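Local coordinates for protein Two-component system sensor histidine kinase (PDB 3OTT) that probably senses saccharides outside the cell through this beta-propeller and beta-sandwich portion and relays the signal by histidine phosphorylation to transcription control, at residues Leu17-Val23 against Gly38-Phe44; Ala358-Arg362 against Thr401-Ile405; Glu482-Trp486 against Lys497-Arg501. All coordinates share one frame; numbering follows the deposited sequence.

How the contacts relate
The three contacts sample different joints of a beta-propeller plan. Contact 3 lies within a single blade, pairing strands 485-489 and 495-499 directly. Contact 1 sets the loop ahead of strand 24-29 against the turn between strands 35-39 and 42-46 of the same sheet. Contact 2 passes from one sheet to the next and is the surface contact of the set; contacts 1 and 3 are partly buried. Chemistry follows place: a side-chain amide grips loop backbone in contact 1, aromatic rings meet in contact 2, and ladder bonds, a lysine laid over an indole and an arginine bond make up contact 3, whose centre lies about 73 Å from that of contact 1.

Contact 1 of 3, residues Leu17-Val23 against Gly38-Phe44; sequences LGAEASV and GSNKGLF
One side-chain oxygen, Asn-40 OD1, gathers two successive backbone amides across the contact, those of Ser-22 and Val-23. Asn-40 sits in the turn joining strands 35-39 and 42-46 of a four-stranded antiparallel propeller blade, while residues 17-23 form the loop that leads into the blade's first strand, 24-29. The two bonds reach the oxygen differently. Ser-22 N, 2.9 Å from Asn-40 OD1, lies tilted 17° from the carbonyl plane; Val-23 N, at 3.0 Å from the same OD1, stands well above that plane. The first torsion of Asn-40 (chi1 56°) places CG between its own backbone N and carbonyl carbon, from where the amide reaches across to the loop. A weak return bond runs from Asn-40 N to Val-23 O, so the turn both gives to and takes from the loop.

Beside this polar grip the loop closes over Phe-44. Leu-17 CB lies over one face of the ring, 4.2 Å from its centroid, in a CH-pi contact, and Ala-19 CB comes to the ring edge near its plane. Leu-17 also sends CD1 to Ser-39 CB. Phe-55 meets the same Phe-44 ring, and Tyr-298, touched by Ser-22, links the loop to the neighbouring blade. Lys-41 runs its aliphatic part past Ala-21, with CG 3.8 Å from Ala-21 CA. The turn has an internal brace as well: in an ST turn, Ser-39 OG accepts from Lys-41 N, and the same hydroxyl donates to Gly-42 O at an OG to O distance of 2.7 Å.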
ATOM      1  N   LEU B  17      20.387  33.455   0.204  1.00 21.01           N
ATOM      2  CA  LEU B  17      20.262  33.336  -1.220  1.00 21.82           C
ATOM      3  C   LEU B  17      21.055  34.439  -1.901  1.00 24.28           C
ATOM      4  O   LEU B  17      21.256  35.509  -1.332  1.00 25.95           O
ATOM      5  CB  LEU B  17      18.788  33.438  -1.634  1.00 19.60           C
ATOM      6  CG  LEU B  17      17.836  32.442  -0.978  1.00 19.82           C
ATOM      7  CD1 LEU B  17      16.403  32.803  -1.300  1.00 17.84           C
ATOM      8  CD2 LEU B  17      18.149  31.001  -1.360  1.00 19.04           C
ATOM      9  N   GLY B  18      21.468  34.203  -3.140  1.00 25.26           N
ATOM     10  CA  GLY B  18      22.143  35.261  -3.900  1.00 28.53           C
ATOM     11  C   GLY B  18      21.126  36.209  -4.505  1.00 29.77           C
ATOM     12  O   GLY B  18      19.955  36.194  -4.114  1.00 29.74           O
ATOM     13  N   ALA B  19      21.581  37.028  -5.445  1.00 30.89           N
ATOM     14  CA  ALA B  19      20.728  37.886  -6.252  1.00 33.16           C
ATOM     15  C   ALA B  19      19.784  38.841  -5.477  1.00 34.24           C
ATOM     16  O   ALA B  19      18.658  39.085  -5.944  1.00 35.18           O
ATOM     17  CB  ALA B  19      19.917  37.006  -7.275  1.00 32.66           C
ATOM     18  N   GLU B  20      20.228  39.361  -4.325  1.00 34.74           N
ATOM     19  CA  GLU B  20      19.391  40.178  -3.402  1.00 36.36           C
ATOM     20  C   GLU B  20      18.019  39.602  -2.942  1.00 33.91           C
ATOM     21  O   GLU B  20      17.201  40.309  -2.320  1.00 33.95           O
ATOM     22  CB  GLU B  20      19.201  41.628  -3.878  1.00 38.83           C
ATOM     23  CG  GLU B  20      18.728  42.603  -2.707  1.00 45.61           C
ATOM     24  CD  GLU B  20      19.849  43.535  -2.113  1.00 55.41           C
ATOM     25  OE1 GLU B  20      20.901  43.786  -2.773  1.00 57.59           O
ATOM     26  OE2 GLU B  20      19.653  44.041  -0.973  1.00 57.92           O
ATOM     27  N   ALA B  21      17.783  38.334  -3.231  1.00 30.34           N
ATOM     28  CA  ALA B  21      16.631  37.672  -2.692  1.00 28.51           C
ATOM     29  C   ALA B  21      16.905  37.523  -1.183  1.00 27.58           C
ATOM     30  O   ALA B  21      18.010  37.244  -0.777  1.00 29.63           O
ATOM     31  CB  ALA B  21      16.476  36.345  -3.347  1.00 26.37           C
ATOM     32  N   SER B  22      15.938  37.752  -0.336  1.00 26.02           N
ATOM     33  CA  SER B  22      16.184  37.473   1.065  1.00 24.74           C
ATOM     34  C   SER B  22      14.953  36.917   1.727  1.00 24.25           C
ATOM     35  O   SER B  22      15.090  36.283   2.764  1.00 25.01           O
ATOM     36  CB  SER B  22      16.734  38.686   1.800  1.00 24.89           C
ATOM     37  OG  SER B  22      15.891  39.805   1.634  1.00 25.52           O
ATOM     38  N   VAL B  23      13.782  37.103   1.092  1.00 23.16           N
ATOM     39  CA  VAL B  23      12.495  36.556   1.561  1.00 21.80           C
ATOM     40  C   VAL B  23      12.108  35.206   0.929  1.00 22.32           C
ATOM     41  O   VAL B  23      11.918  35.105  -0.288  1.00 21.89           O
ATOM     42  CB  VAL B  23      11.300  37.581   1.383  1.00 21.60           C
ATOM     43  CG1 VAL B  23      10.057  37.049   2.007  1.00 20.40           C
ATOM     44  CG2 VAL B  23      11.606  38.934   2.034  1.00 21.53           C
ATOM     45  N   GLY B  38      10.987  29.166  -3.320  1.00 14.50           N
ATOM     46  CA  GLY B  38      10.404  30.363  -3.898  1.00 14.12           C
ATOM     47  C   GLY B  38      10.840  31.571  -3.074  1.00 14.44           C
ATOM     48  O   GLY B  38      10.770  31.564  -1.845  1.00 16.14           O
ATOM     49  N   SER B  39      11.336  32.608  -3.715  1.00 13.28           N
ATOM     50  CA  SER B  39      11.824  33.746  -2.976  1.00 13.32           C
ATOM     51  C   SER B  39      11.168  35.013  -3.538  1.00 13.45           C
ATOM     52  O   SER B  39      10.464  34.925  -4.560  1.00 12.81           O
ATOM     53  CB  SER B  39      13.328  33.872  -3.161  1.00 12.40           C
ATOM     54  OG  SER B  39      13.587  34.400  -4.470  1.00 13.72           O
ATOM     55  N   ASN B  40      11.457  36.172  -2.923  1.00 12.55           N
ATOM     56  CA  ASN B  40      10.889  37.452  -3.376  1.00 14.13           C
ATOM     57  C   ASN B  40      11.335  37.867  -4.775  1.00 14.79           C
ATOM     58  O   ASN B  40      10.786  38.804  -5.325  1.00 16.74           O
ATOM     59  CB  ASN B  40      11.162  38.609  -2.357  1.00 13.05           C
ATOM     60  CG  ASN B  40      12.684  38.825  -2.018  1.00 15.41           C
ATOM     61  OD1 ASN B  40      13.456  37.878  -1.767  1.00 11.86           O
ATOM     62  ND2 ASN B  40      13.087  40.097  -1.965  1.00 12.45           N
ATOM     63  N   LYS B  41      12.366  37.214  -5.312  1.00 15.26           N
ATOM     64  CA  LYS B  41      12.962  37.535  -6.631  1.00 15.82           C
ATOM     65  C   LYS B  41      12.816  36.379  -7.635  1.00 14.67           C
ATOM     66  O   LYS B  41      13.193  36.516  -8.780  1.00 15.85           O
ATOM     67  CB  LYS B  41      14.479  37.802  -6.500  1.00 15.91           C
ATOM     68  CG  LYS B  41      14.894  39.091  -5.718  1.00 19.20           C
ATOM     69  CD  LYS B  41      14.369  40.362  -6.361  1.00 19.42           C
ATOM     70  CE  LYS B  41      14.165  41.499  -5.353  1.00 25.35           C
ATOM     71  NZ  LYS B  41      15.411  42.323  -5.128  1.00 32.09           N
ATOM     72  N   GLY B  42      12.326  35.225  -7.215  1.00 12.80           N
ATOM     73  CA  GLY B  42      12.100  34.146  -8.156  1.00 11.40           C
ATOM     74  C   GLY B  42      12.534  32.836  -7.582  1.00 11.47           C
ATOM     75  O   GLY B  42      12.782  32.719  -6.376  1.00 12.24           O
ATOM     76  N   LEU B  43      12.683  31.856  -8.446  1.00 11.21           N
ATOM     77  CA  LEU B  43      12.813  30.481  -8.011  1.00 10.77           C
ATOM     78  C   LEU B  43      14.294  30.116  -7.839  1.00 12.36           C
ATOM     79  O   LEU B  43      15.086  30.469  -8.698  1.00 13.86           O
ATOM     80  CB  LEU B  43      12.142  29.586  -9.066  1.00  9.29           C
ATOM     81  CG  LEU B  43      12.430  28.068  -8.965  1.00 12.77           C
ATOM     82  CD1 LEU B  43      11.665  27.505  -7.755  1.00  9.62           C
ATOM     83  CD2 LEU B  43      12.104  27.279 -10.242  1.00 13.54           C
ATOM     84  N   PHE B  44      14.661  29.429  -6.742  1.00 12.71           N
ATOM     85  CA  PHE B  44      16.015  28.885  -6.504  1.00 13.58           C
ATOM     86  C   PHE B  44      15.952  27.360  -6.241  1.00 14.14           C
ATOM     87  O   PHE B  44      14.850  26.810  -5.942  1.00 12.54           O
ATOM     88  CB  PHE B  44      16.707  29.496  -5.257  1.00 12.56           C
ATOM     89  CG  PHE B  44      17.228  30.922  -5.438  1.00 12.27           C
ATOM     90  CD1 PHE B  44      16.360  32.000  -5.343  1.00 11.72           C
ATOM     91  CD2 PHE B  44      18.593  31.165  -5.614  1.00 10.43           C
ATOM     92  CE1 PHE B  44      16.810  33.283  -5.469  1.00 10.76           C
ATOM     93  CE2 PHE B  44      19.087  32.477  -5.748  1.00 10.76           C
ATOM     94  CZ  PHE B  44      18.174  33.535  -5.669  1.00 13.21           C
TER

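Contact 2 of 3, residues Ala358-Arg362 against Thr401-Ile405; sequences AIWYR and TRQFI
Tyr-361 and Phe-404 form the tight part of this contact, a T-shaped pair in which the edge of the phenylalanine meets the face of the tyrosine. Their planes stand at 86° and the ring centroids are 5.1 Å apart. Phe-404 CE2 sits over the centre of the Tyr-361 ring, 3.8 Å from Tyr-361 CG. The phenol end is held too: Tyr-361 OH donates to Arg-402 O at 2.7 Å, approaching from above the carbonyl plane, and is also hydrogen-bonded to the hydroxyl of Tyr-397. With CG anti to its own carbonyl carbon (chi1 -68°), the tyrosine side chain extends from strand 359-361, the outermost strand of one propeller sheet, to the start of strand 403-410 in the next. The carbonyl it meets belongs to a G1 beta bulge, where Arg-402 and Gln-403 both face Asp-398 on the adjoining strand. A leucine in place of Tyr-361 would probably leave the Arg-402 carbonyl without its hydroxyl donor and the edge of Phe-404 without an aromatic face. Toward solvent the contact thins out. Arg-402 is exposed; its side chain bends at chi3, and the guanidinium meets Ile-359 at its edge, with NH1 4.1 Å from Ile-359 CD1. Tyr-368 borders both parts: its ring meets that of Tyr-361 edge-to-face, and its hydroxyl makes a weak hydrogen bond with Arg-402 NH1.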
ATOM      1  N   ALA B 358      12.125  -7.071  -4.369  1.00 30.48           N
ATOM      2  CA  ALA B 358      11.813  -7.924  -3.224  1.00 26.84           C
ATOM      3  C   ALA B 358      10.991  -9.096  -3.708  1.00 25.17           C
ATOM      4  O   ALA B 358      10.140  -8.959  -4.583  1.00 24.32           O
ATOM      5  CB  ALA B 358      11.045  -7.137  -2.202  1.00 25.77           C
ATOM      6  N   ILE B 359      11.250 -10.256  -3.146  1.00 23.06           N
ATOM      7  CA  ILE B 359      10.332 -11.370  -3.329  1.00 22.21           C
ATOM      8  C   ILE B 359       9.832 -11.819  -1.951  1.00 21.02           C
ATOM      9  O   ILE B 359      10.624 -12.018  -1.024  1.00 20.43           O
ATOM     10  CB  ILE B 359      11.025 -12.525  -4.045  1.00 22.02           C
ATOM     11  CG1 ILE B 359      11.486 -12.063  -5.422  1.00 23.55           C
ATOM     12  CG2 ILE B 359      10.107 -13.732  -4.187  1.00 20.60           C
ATOM     13  CD1 ILE B 359      12.439 -13.067  -6.046  1.00 23.81           C
ATOM     14  N   TRP B 360       8.524 -12.012  -1.827  1.00 20.00           N
ATOM     15  CA  TRP B 360       7.947 -12.254  -0.538  1.00 18.78           C
ATOM     16  C   TRP B 360       7.264 -13.610  -0.593  1.00 18.74           C
ATOM     17  O   TRP B 360       6.217 -13.736  -1.270  1.00 17.80           O
ATOM     18  CB  TRP B 360       6.930 -11.169  -0.192  1.00 19.35           C
ATOM     19  CG  TRP B 360       6.503 -11.177   1.267  1.00 17.04           C
ATOM     20  CD1 TRP B 360       6.537 -12.233   2.142  1.00 12.67           C
ATOM     21  CD2 TRP B 360       5.994 -10.056   1.996  1.00 15.86           C
ATOM     22  NE1 TRP B 360       6.090 -11.827   3.377  1.00 13.45           N
ATOM     23  CE2 TRP B 360       5.762 -10.489   3.315  1.00 13.21           C
ATOM     24  CE3 TRP B 360       5.726  -8.702   1.650  1.00 19.80           C
ATOM     25  CZ2 TRP B 360       5.259  -9.639   4.297  1.00 16.21           C
ATOM     26  CZ3 TRP B 360       5.222  -7.850   2.620  1.00 17.05           C
ATOM     27  CH2 TRP B 360       4.997  -8.318   3.938  1.00 19.67           C
ATOM     28  N   TYR B 361       7.880 -14.592   0.096  1.00 16.71           N
ATOM     29  CA  TYR B 361       7.423 -15.987   0.130  1.00 17.45           C
ATOM     30  C   TYR B 361       6.425 -16.162   1.264  1.00 18.24           C
ATOM     31  O   TYR B 361       6.715 -15.796   2.443  1.00 15.59           O
ATOM     32  CB  TYR B 361       8.582 -16.951   0.353  1.00 16.28           C
ATOM     33  CG  TYR B 361       9.511 -16.996  -0.808  1.00 18.06           C
ATOM     34  CD1 TYR B 361      10.591 -16.072  -0.914  1.00 17.55           C
ATOM     35  CD2 TYR B 361       9.326 -17.924  -1.842  1.00 17.14           C
ATOM     36  CE1 TYR B 361      11.450 -16.072  -2.042  1.00 16.38           C
ATOM     37  CE2 TYR B 361      10.210 -17.942  -2.983  1.00 15.88           C
ATOM     38  CZ  TYR B 361      11.256 -16.987  -3.054  1.00 16.31           C
ATOM     39  OH  TYR B 361      12.105 -16.948  -4.121  1.00 20.32           O
ATOM     40  N   ARG B 362       5.224 -16.623   0.915  1.00 19.54           N
ATOM     41  CA  ARG B 362       4.274 -16.960   1.976  1.00 22.13           C
ATOM     42  C   ARG B 362       3.278 -17.967   1.593  1.00 22.67           C
ATOM     43  O   ARG B 362       3.132 -18.275   0.393  1.00 22.91           O
ATOM     44  CB  ARG B 362       3.567 -15.768   2.570  1.00 21.42           C
ATOM     45  CG  ARG B 362       2.747 -15.075   1.680  1.00 28.76           C
ATOM     46  CD  ARG B 362       3.439 -13.768   1.428  1.00 37.54           C
ATOM     47  NE  ARG B 362       2.818 -12.608   2.059  1.00 41.94           N
ATOM     48  CZ  ARG B 362       2.421 -11.559   1.337  1.00 47.17           C
ATOM     49  NH1 ARG B 362       2.586 -11.588   0.012  1.00 49.70           N
ATOM     50  NH2 ARG B 362       1.878 -10.495   1.911  1.00 46.60           N
ATOM     51  N   THR B 401      15.529 -21.720  -9.493  1.00 29.00           N
ATOM     52  CA  THR B 401      14.070 -21.638  -9.740  1.00 28.03           C
ATOM     53  C   THR B 401      13.382 -20.590  -8.839  1.00 27.66           C
ATOM     54  O   THR B 401      12.199 -20.227  -9.047  1.00 28.15           O
ATOM     55  CB  THR B 401      13.376 -22.994  -9.502  1.00 28.00           C
ATOM     56  OG1 THR B 401      13.410 -23.324  -8.104  1.00 24.94           O
ATOM     57  CG2 THR B 401      14.027 -24.130 -10.352  1.00 28.52           C
ATOM     58  N   ARG B 402      14.093 -20.157  -7.813  1.00 25.52           N
ATOM     59  CA  ARG B 402      13.578 -19.128  -6.922  1.00 25.66           C
ATOM     60  C   ARG B 402      12.419 -19.686  -6.100  1.00 24.54           C
ATOM     61  O   ARG B 402      11.500 -18.988  -5.777  1.00 24.63           O
ATOM     62  CB  ARG B 402      13.241 -17.848  -7.706  1.00 25.58           C
ATOM     63  CG  ARG B 402      14.522 -17.075  -8.197  1.00 30.55           C
ATOM     64  CD  ARG B 402      14.267 -15.837  -9.114  1.00 39.23           C
ATOM     65  NE  ARG B 402      13.411 -16.167 -10.267  1.00 46.87           N
ATOM     66  CZ  ARG B 402      12.250 -15.572 -10.578  1.00 50.19           C
ATOM     67  NH1 ARG B 402      11.784 -14.548  -9.865  1.00 51.44           N
ATOM     68  NH2 ARG B 402      11.556 -15.981 -11.639  1.00 51.35           N
ATOM     69  N   GLN B 403      12.490 -20.983  -5.813  1.00 23.95           N
ATOM     70  CA  GLN B 403      11.456 -21.695  -5.087  1.00 23.61           C
ATOM     71  C   GLN B 403      12.101 -22.489  -3.941  1.00 22.76           C
ATOM     72  O   GLN B 403      13.281 -22.941  -4.054  1.00 23.17           O
ATOM     73  CB  GLN B 403      10.624 -22.625  -6.003  1.00 23.72           C
ATOM     74  CG  GLN B 403       9.816 -21.943  -7.139  1.00 25.37           C
ATOM     75  CD  GLN B 403       8.735 -20.966  -6.638  1.00 28.55           C
ATOM     76  OE1 GLN B 403       8.153 -21.136  -5.560  1.00 31.59           O
ATOM     77  NE2 GLN B 403       8.480 -19.945  -7.403  1.00 24.34           N
ATOM     78  N   PHE B 404      11.357 -22.617  -2.837  1.00 20.23           N
ATOM     79  CA  PHE B 404      11.718 -23.572  -1.752  1.00 20.10           C
ATOM     80  C   PHE B 404      11.312 -25.002  -2.034  1.00 20.62           C
ATOM     81  O   PHE B 404      10.318 -25.247  -2.710  1.00 22.50           O
ATOM     82  CB  PHE B 404      11.164 -23.116  -0.383  1.00 18.07           C
ATOM     83  CG  PHE B 404      11.898 -21.923   0.137  1.00 16.99           C
ATOM     84  CD1 PHE B 404      13.113 -22.083   0.840  1.00 16.06           C
ATOM     85  CD2 PHE B 404      11.482 -20.664  -0.192  1.00 11.31           C
ATOM     86  CE1 PHE B 404      13.815 -20.994   1.242  1.00 13.64           C
ATOM     87  CE2 PHE B 404      12.198 -19.559   0.206  1.00 11.10           C
ATOM     88  CZ  PHE B 404      13.352 -19.712   0.912  1.00 12.25           C
ATOM     89  N   ILE B 405      12.120 -25.935  -1.534  1.00 20.01           N
ATOM     90  CA  ILE B 405      11.845 -27.371  -1.607  1.00 19.99           C
ATOM     91  C   ILE B 405      11.570 -27.788  -0.169  1.00 18.67           C
ATOM     92  O   ILE B 405      12.397 -27.547   0.714  1.00 17.95           O
ATOM     93  CB  ILE B 405      13.071 -28.186  -2.123  1.00 20.51           C
ATOM     94  CG1 ILE B 405      13.256 -28.014  -3.615  1.00 25.67           C
ATOM     95  CG2 ILE B 405      12.918 -29.700  -1.819  1.00 19.14           C
ATOM     96  CD1 ILE B 405      14.208 -26.974  -3.979  1.00 31.03           C
TER

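Contact 3 of 3, residues Glu482-Trp486 against Lys497-Arg501; sequences EGNVW and KINPR
An antiparallel beta hairpin, made by the two middle strands of a four-stranded propeller blade, brings residues 482-486 and 497-501 together. Val-485 and Ile-498 form a hydrogen-bonded pair: Val-485 N reaches Ile-498 O at 2.9 Å, and Ile-498 N returns to Val-485 O at 2.7 Å, nearly straight at 175°. Their side chains share one face of the sheet, Val-485 CB 4.2 Å from Ile-498 CB, and Val-485 also touches Trp-433 of strand 431-436.

The following pair, Trp-486 and Lys-497, is non-hydrogen-bonded and turns its side chains to the opposite face. The two lie side by side, the aliphatic part of the lysine spread over the indole. Lys-497 CB stands 3.9 Å from the centroid of the six-membered ring of Trp-486, over its face, while CD comes within 3.5 Å of Trp-486 CZ2. The lysine's CG is anti to its backbone N (chi1 174°), which starts the chain across the ring before it bends at chi3 and chi4. Asn-484 flanks the same lysine, its CG 3.9 Å from Lys-497 CD. Asp-480 accepts from both Asn-484 ND2 and Trp-486 NE1, helping to fix the amide and the indole that border the lysine.

Beyond the Val-485/Ile-498 pair, Arg-501 adds a side-chain bond. Its NH1 donates to Gly-483 O at 2.7 Å, in the carbonyl plane and on a lone pair, with that oxygen at the guanidinium edge. Asn-499 OD1 accepts from Arg-501 N in an Asx turn, and Pro-500 CD packs against the same glycine oxygen. The chemistry thus implies that, next to the backbone ladder, a side-chain bond from Arg-501 rather than a further backbone pair ties the two segments together, with the lysine serving the indole chiefly through its methylenes.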
ATOM      1  N   GLU B 482      34.719 -27.313  20.449  1.00 32.21           N
ATOM      2  CA  GLU B 482      35.283 -28.375  21.228  1.00 32.27           C
ATOM      3  C   GLU B 482      34.631 -29.714  20.843  1.00 30.84           C
ATOM      4  O   GLU B 482      34.766 -30.690  21.561  1.00 30.70           O
ATOM      5  CB  GLU B 482      35.124 -28.086  22.759  1.00 32.78           C
ATOM      6  CG  GLU B 482      35.875 -26.852  23.273  1.00 34.93           C
ATOM      7  CD  GLU B 482      37.427 -26.916  23.016  1.00 40.53           C
ATOM      8  OE1 GLU B 482      38.036 -28.022  23.093  1.00 43.57           O
ATOM      9  OE2 GLU B 482      38.046 -25.860  22.732  1.00 39.49           O
ATOM     10  N   GLY B 483      33.959 -29.748  19.697  1.00 29.77           N
ATOM     11  CA  GLY B 483      33.209 -30.913  19.269  1.00 28.75           C
ATOM     12  C   GLY B 483      31.929 -31.287  20.055  1.00 28.25           C
ATOM     13  O   GLY B 483      31.596 -32.476  20.087  1.00 29.68           O
ATOM     14  N   ASN B 484      31.219 -30.329  20.681  1.00 25.14           N
ATOM     15  CA  ASN B 484      29.931 -30.626  21.356  1.00 22.66           C
ATOM     16  C   ASN B 484      28.789 -29.862  20.797  1.00 20.81           C
ATOM     17  O   ASN B 484      28.988 -28.860  20.158  1.00 21.50           O
ATOM     18  CB  ASN B 484      29.948 -30.226  22.844  1.00 22.12           C
ATOM     19  CG  ASN B 484      31.070 -30.866  23.595  1.00 22.52           C
ATOM     20  OD1 ASN B 484      31.133 -32.080  23.694  1.00 20.57           O
ATOM     21  ND2 ASN B 484      31.990 -30.043  24.113  1.00 20.18           N
ATOM     22  N   VAL B 485      27.576 -30.282  21.132  1.00 19.88           N
ATOM     23  CA  VAL B 485      26.381 -29.581  20.729  1.00 18.06           C
ATOM     24  C   VAL B 485      25.638 -29.156  21.996  1.00 17.91           C
ATOM     25  O   VAL B 485      25.321 -29.986  22.869  1.00 19.64           O
ATOM     26  CB  VAL B 485      25.453 -30.445  19.818  1.00 17.13           C
ATOM     27  CG1 VAL B 485      24.256 -29.618  19.415  1.00 18.80           C
ATOM     28  CG2 VAL B 485      26.156 -30.905  18.580  1.00 14.85           C
ATOM     29  N   TRP B 486      25.357 -27.876  22.094  1.00 17.15           N
ATOM     30  CA  TRP B 486      24.729 -27.321  23.281  1.00 17.18           C
ATOM     31  C   TRP B 486      23.293 -26.989  22.916  1.00 16.94           C
ATOM     32  O   TRP B 486      23.020 -26.536  21.790  1.00 15.10           O
ATOM     33  CB  TRP B 486      25.461 -26.065  23.786  1.00 16.95           C
ATOM     34  CG  TRP B 486      26.851 -26.361  24.272  1.00 17.20           C
ATOM     35  CD1 TRP B 486      27.979 -26.466  23.516  1.00 18.50           C
ATOM     36  CD2 TRP B 486      27.243 -26.599  25.606  1.00 17.85           C
ATOM     37  NE1 TRP B 486      29.048 -26.766  24.287  1.00 17.45           N
ATOM     38  CE2 TRP B 486      28.635 -26.860  25.587  1.00 18.42           C
ATOM     39  CE3 TRP B 486      26.555 -26.653  26.819  1.00 17.15           C
ATOM     40  CZ2 TRP B 486      29.369 -27.149  26.746  1.00 19.07           C
ATOM     41  CZ3 TRP B 486      27.280 -26.940  27.992  1.00 22.37           C
ATOM     42  CH2 TRP B 486      28.677 -27.179  27.949  1.00 22.50           C
ATOM     43  N   LYS B 497      24.230 -30.700  27.084  1.00 21.59           N
ATOM     44  CA  LYS B 497      25.450 -30.816  26.311  1.00 22.04           C
ATOM     45  C   LYS B 497      25.449 -32.209  25.709  1.00 21.86           C
ATOM     46  O   LYS B 497      25.388 -33.206  26.447  1.00 23.11           O
ATOM     47  CB  LYS B 497      26.705 -30.596  27.161  1.00 22.14           C
ATOM     48  CG  LYS B 497      28.026 -30.855  26.364  1.00 25.48           C
ATOM     49  CD  LYS B 497      29.371 -30.627  27.114  1.00 27.34           C
ATOM     50  CE  LYS B 497      29.641 -31.670  28.185  1.00 32.16           C
ATOM     51  NZ  LYS B 497      30.393 -32.790  27.675  1.00 34.61           N
ATOM     52  N   ILE B 498      25.449 -32.263  24.377  1.00 19.39           N
ATOM     53  CA  ILE B 498      25.576 -33.512  23.658  1.00 18.82           C
ATOM     54  C   ILE B 498      27.002 -33.750  23.092  1.00 18.80           C
ATOM     55  O   ILE B 498      27.605 -32.884  22.436  1.00 18.40           O
ATOM     56  CB  ILE B 498      24.612 -33.572  22.470  1.00 18.73           C
ATOM     57  CG1 ILE B 498      23.194 -33.390  22.931  1.00 15.29           C
ATOM     58  CG2 ILE B 498      24.751 -34.937  21.729  1.00 17.22           C
ATOM     59  CD1 ILE B 498      22.260 -33.279  21.815  1.00 18.10           C
ATOM     60  N   ASN B 499      27.532 -34.920  23.358  1.00 19.43           N
ATOM     61  CA  ASN B 499      28.753 -35.355  22.712  1.00 20.67           C
ATOM     62  C   ASN B 499      28.276 -36.276  21.596  1.00 21.24           C
ATOM     63  O   ASN B 499      27.866 -37.388  21.850  1.00 22.75           O
ATOM     64  CB  ASN B 499      29.692 -36.031  23.694  1.00 20.86           C
ATOM     65  CG  ASN B 499      30.941 -36.581  23.034  1.00 22.53           C
ATOM     66  OD1 ASN B 499      30.904 -37.025  21.883  1.00 19.77           O
ATOM     67  ND2 ASN B 499      32.062 -36.583  23.783  1.00 17.27           N
ATOM     68  N   PRO B 500      28.274 -35.779  20.360  1.00 21.02           N
ATOM     69  CA  PRO B 500      27.720 -36.456  19.215  1.00 22.73           C
ATOM     70  C   PRO B 500      28.419 -37.785  18.888  1.00 25.51           C
ATOM     71  O   PRO B 500      27.812 -38.621  18.236  1.00 25.34           O
ATOM     72  CB  PRO B 500      27.939 -35.457  18.059  1.00 22.48           C
ATOM     73  CG  PRO B 500      28.982 -34.558  18.517  1.00 22.79           C
ATOM     74  CD  PRO B 500      29.032 -34.576  20.001  1.00 20.18           C
ATOM     75  N   ARG B 501      29.665 -37.973  19.346  1.00 27.59           N
ATOM     76  CA  ARG B 501      30.442 -39.172  19.039  1.00 29.49           C
ATOM     77  C   ARG B 501      30.067 -40.336  19.941  1.00 30.51           C
ATOM     78  O   ARG B 501      29.917 -41.444  19.460  1.00 31.61           O
ATOM     79  CB  ARG B 501      31.951 -38.878  19.107  1.00 31.22           C
ATOM     80  CG  ARG B 501      32.462 -37.975  17.916  1.00 33.20           C
ATOM     81  CD  ARG B 501      33.815 -37.247  18.208  1.00 40.31           C
ATOM     82  NE  ARG B 501      33.944 -36.765  19.599  1.00 42.59           N
ATOM     83  CZ  ARG B 501      33.513 -35.588  20.051  1.00 40.76           C
ATOM     84  NH1 ARG B 501      32.918 -34.715  19.236  1.00 39.42           N
ATOM     85  NH2 ARG B 501      33.696 -35.283  21.326  1.00 41.46           N
TER